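Local coordinates for protein glutamate receptor 1 (Adineta vaga, PDB 4IO2) that binds glutamate through its clamshell ligand-binding domain, the part described here, and probably acts as a glutamate-gated ion channel, at residues A[144-147]-A[153-156]. Numbering follows the deposited sequence.
Sequences YYLR and SRNF
Tyr-145 and Leu-146, near the C-terminal end of helix 140-148, face the irregular segment 153-156 that folds back alongside it, the CA atoms of Leu-146 and Ser-153 lying 6.3 Å apart and those of Tyr-145 and Phe-156 8.0 Å. The segment belongs to the loop joining helix 140-148 to strand 157-159 in the clamshell, periplasmic-binding-protein fold of the ligand-binding domain. It illustrates how a loop without regular structure can be held by side chains of the helix it has just left together with a few hydrogen bonds, among them a backbone bond between Leu-146 and Gly-152. With CG opposite the backbone N (chi1 -180°), the Tyr-145 ring is carried toward segment 153-156, where Phe-156 meets one face of it in an edge-to-face stack with planes at 82°. The Phe-156 edge atom CD2 comes 3.5 Å from Tyr-145 CD1, while Phe-156 CB sits over the face in a CH-pi contact, 3.8 Å from the ring centroid. Both aromatic residues are buried and also rest on Ile-135 of strand 134-136. The next residue, Arg-136, binds glutamate, and its side chain is about 8 Å from that of Phe-156. Replacing Tyr-145 by an alanine is likely to leave the edge of Phe-156 without the face it meets and to open a gap between helix and loop. Arg-154 is the centre of an inverse gamma turn, in which Asn-155 N makes a weak hydrogen bond to Ser-153 O. That carbonyl also accepts a hydrogen bond from the hydroxyl of Ser-150. Leu-146, partly exposed, divides its two methyls between neighbours: CD1 lies 3.7 Å from Arg-154 NH1, obliquely to the guanidinium plane, and CD2 approaches the edge of the Phe-156 ring and packs 3.2 Å from Ser-153 O.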
ATOM      1  N   TYR A 144      -5.075  -0.287 -17.774  1.00 18.57           N
ATOM      2  CA  TYR A 144      -5.086  -1.732 -17.617  1.00 17.69           C
ATOM      3  C   TYR A 144      -5.647  -2.389 -18.878  1.00 18.48           C
ATOM      4  O   TYR A 144      -5.083  -3.357 -19.389  1.00 18.75           O
ATOM      5  CB  TYR A 144      -5.892  -2.156 -16.365  1.00 18.39           C
ATOM      6  CG  TYR A 144      -5.906  -3.637 -16.176  1.00 20.20           C
ATOM      7  CD1 TYR A 144      -6.840  -4.429 -16.839  1.00 21.91           C
ATOM      8  CD2 TYR A 144      -4.986  -4.262 -15.343  1.00 20.34           C
ATOM      9  CE1 TYR A 144      -6.842  -5.789 -16.673  1.00 25.36           C
ATOM     10  CE2 TYR A 144      -4.976  -5.619 -15.187  1.00 23.85           C
ATOM     11  CZ  TYR A 144      -5.905  -6.376 -15.848  1.00 28.27           C
ATOM     12  OH  TYR A 144      -5.892  -7.747 -15.700  1.00 32.17           O
ATOM     13  N   TYR A 145      -6.782  -1.897 -19.339  1.00 17.50           N
ATOM     14  CA  TYR A 145      -7.412  -2.445 -20.531  1.00 17.54           C
ATOM     15  C   TYR A 145      -6.439  -2.429 -21.697  1.00 18.75           C
ATOM     16  O   TYR A 145      -6.294  -3.443 -22.423  1.00 20.95           O
ATOM     17  CB  TYR A 145      -8.666  -1.645 -20.860  1.00 16.96           C
ATOM     18  CG  TYR A 145      -9.375  -2.158 -22.089  1.00 18.12           C
ATOM     19  CD1 TYR A 145      -8.998  -1.732 -23.347  1.00 19.42           C
ATOM     20  CD2 TYR A 145     -10.429  -3.073 -21.992  1.00 17.07           C
ATOM     21  CE1 TYR A 145      -9.615  -2.183 -24.480  1.00 19.20           C
ATOM     22  CE2 TYR A 145     -11.041  -3.551 -23.126  1.00 19.48           C
ATOM     23  CZ  TYR A 145     -10.638  -3.085 -24.367  1.00 20.05           C
ATOM     24  OH  TYR A 145     -11.240  -3.529 -25.519  1.00 23.70           O
ATOM     25  N   LEU A 146      -5.805  -1.281 -21.926  1.00 17.16           N
ATOM     26  CA  LEU A 146      -4.962  -1.107 -23.099  1.00 19.36           C
ATOM     27  C   LEU A 146      -3.726  -2.022 -23.047  1.00 21.75           C
ATOM     28  O   LEU A 146      -3.283  -2.530 -24.087  1.00 25.46           O
ATOM     29  CB  LEU A 146      -4.544   0.358 -23.246  1.00 18.73           C
ATOM     30  CG  LEU A 146      -5.673   1.326 -23.626  1.00 18.76           C
ATOM     31  CD1 LEU A 146      -5.209   2.773 -23.523  1.00 20.36           C
ATOM     32  CD2 LEU A 146      -6.264   1.000 -24.981  1.00 18.20           C
ATOM     33  N   ARG A 147      -3.200  -2.291 -21.857  1.00 20.36           N
ATOM     34  CA  ARG A 147      -2.062  -3.202 -21.748  1.00 21.72           C
ATOM     35  C   ARG A 147      -2.447  -4.686 -21.767  1.00 25.19           C
ATOM     36  O   ARG A 147      -1.737  -5.494 -22.364  1.00 26.79           O
ATOM     37  CB  ARG A 147      -1.253  -2.921 -20.484  1.00 23.45           C
ATOM     38  CG  ARG A 147       0.006  -3.810 -20.365  1.00 26.39           C
ATOM     39  CD  ARG A 147       0.761  -3.607 -19.044  1.00 28.98           C
ATOM     40  NE  ARG A 147      -0.121  -3.969 -17.945  1.00 28.90           N
ATOM     41  CZ  ARG A 147      -0.721  -3.108 -17.131  1.00 27.76           C
ATOM     42  NH1 ARG A 147      -0.470  -1.802 -17.198  1.00 28.17           N
ATOM     43  NH2 ARG A 147      -1.566  -3.587 -16.228  1.00 28.10           N
ATOM     44  N   SER A 153      -4.889  -1.123 -28.410  1.00 27.91           N
ATOM     45  CA  SER A 153      -5.951  -0.649 -29.260  0.65 27.50           C
ATOM     46  C   SER A 153      -7.088  -0.005 -28.436  1.00 24.73           C
ATOM     47  O   SER A 153      -7.607  -0.593 -27.465  1.00 23.69           O
ATOM     48  CB  SER A 153      -6.495  -1.822 -30.104  0.65 28.48           C
ATOM     49  OG  SER A 153      -5.484  -2.486 -30.897  0.65 28.34           O
ATOM     50  N   ARG A 154      -7.494   1.188 -28.828  1.00 23.95           N
ATOM     51  CA  ARG A 154      -8.537   1.896 -28.102  1.00 26.13           C
ATOM     52  C   ARG A 154      -9.945   1.496 -28.568  1.00 22.05           C
ATOM     53  O   ARG A 154     -10.682   2.300 -29.155  1.00 23.71           O
ATOM     54  CB  ARG A 154      -8.300   3.383 -28.229  1.00 24.67           C
ATOM     55  CG  ARG A 154      -6.902   3.792 -27.704  1.00 28.77           C
ATOM     56  CD  ARG A 154      -6.640   5.290 -27.872  1.00 27.56           C
ATOM     57  NE  ARG A 154      -5.257   5.631 -27.571  1.00 28.01           N
ATOM     58  CZ  ARG A 154      -4.826   5.893 -26.353  1.00 26.12           C
ATOM     59  NH1 ARG A 154      -5.687   5.911 -25.350  1.00 26.69           N
ATOM     60  NH2 ARG A 154      -3.536   6.181 -26.134  1.00 27.57           N
ATOM     61  N   ASN A 155     -10.293   0.248 -28.273  1.00 19.47           N
ATOM     62  CA  ASN A 155     -11.450  -0.410 -28.862  1.00 22.12           C
ATOM     63  C   ASN A 155     -12.446  -0.907 -27.809  1.00 20.99           C
ATOM     64  O   ASN A 155     -13.344  -1.693 -28.088  1.00 18.39           O
ATOM     65  CB  ASN A 155     -11.027  -1.554 -29.779  1.00 22.34           C
ATOM     66  CG  ASN A 155     -10.252  -2.626 -29.053  1.00 24.85           C
ATOM     67  OD1 ASN A 155     -10.180  -2.644 -27.825  1.00 24.66           O
ATOM     68  ND2 ASN A 155      -9.649  -3.525 -29.809  1.00 26.25           N
ATOM     69  N   PHE A 156     -12.309  -0.440 -26.571  1.00 18.86           N
ATOM     70  CA  PHE A 156     -13.369  -0.621 -25.575  1.00 19.43           C
ATOM     71  C   PHE A 156     -14.547   0.287 -25.908  1.00 17.68           C
ATOM     72  O   PHE A 156     -14.395   1.168 -26.696  1.00 21.25           O
ATOM     73  CB  PHE A 156     -12.855  -0.297 -24.190  1.00 19.66           C
ATOM     74  CG  PHE A 156     -12.213   1.056 -24.068  1.00 19.59           C
ATOM     75  CD1 PHE A 156     -12.976   2.164 -23.804  1.00 20.57           C
ATOM     76  CD2 PHE A 156     -10.863   1.182 -24.140  1.00 18.71           C
ATOM     77  CE1 PHE A 156     -12.362   3.411 -23.590  1.00 21.67           C
ATOM     78  CE2 PHE A 156     -10.250   2.426 -23.969  1.00 19.08           C
ATOM     79  CZ  PHE A 156     -10.988   3.528 -23.741  1.00 22.38           C
TER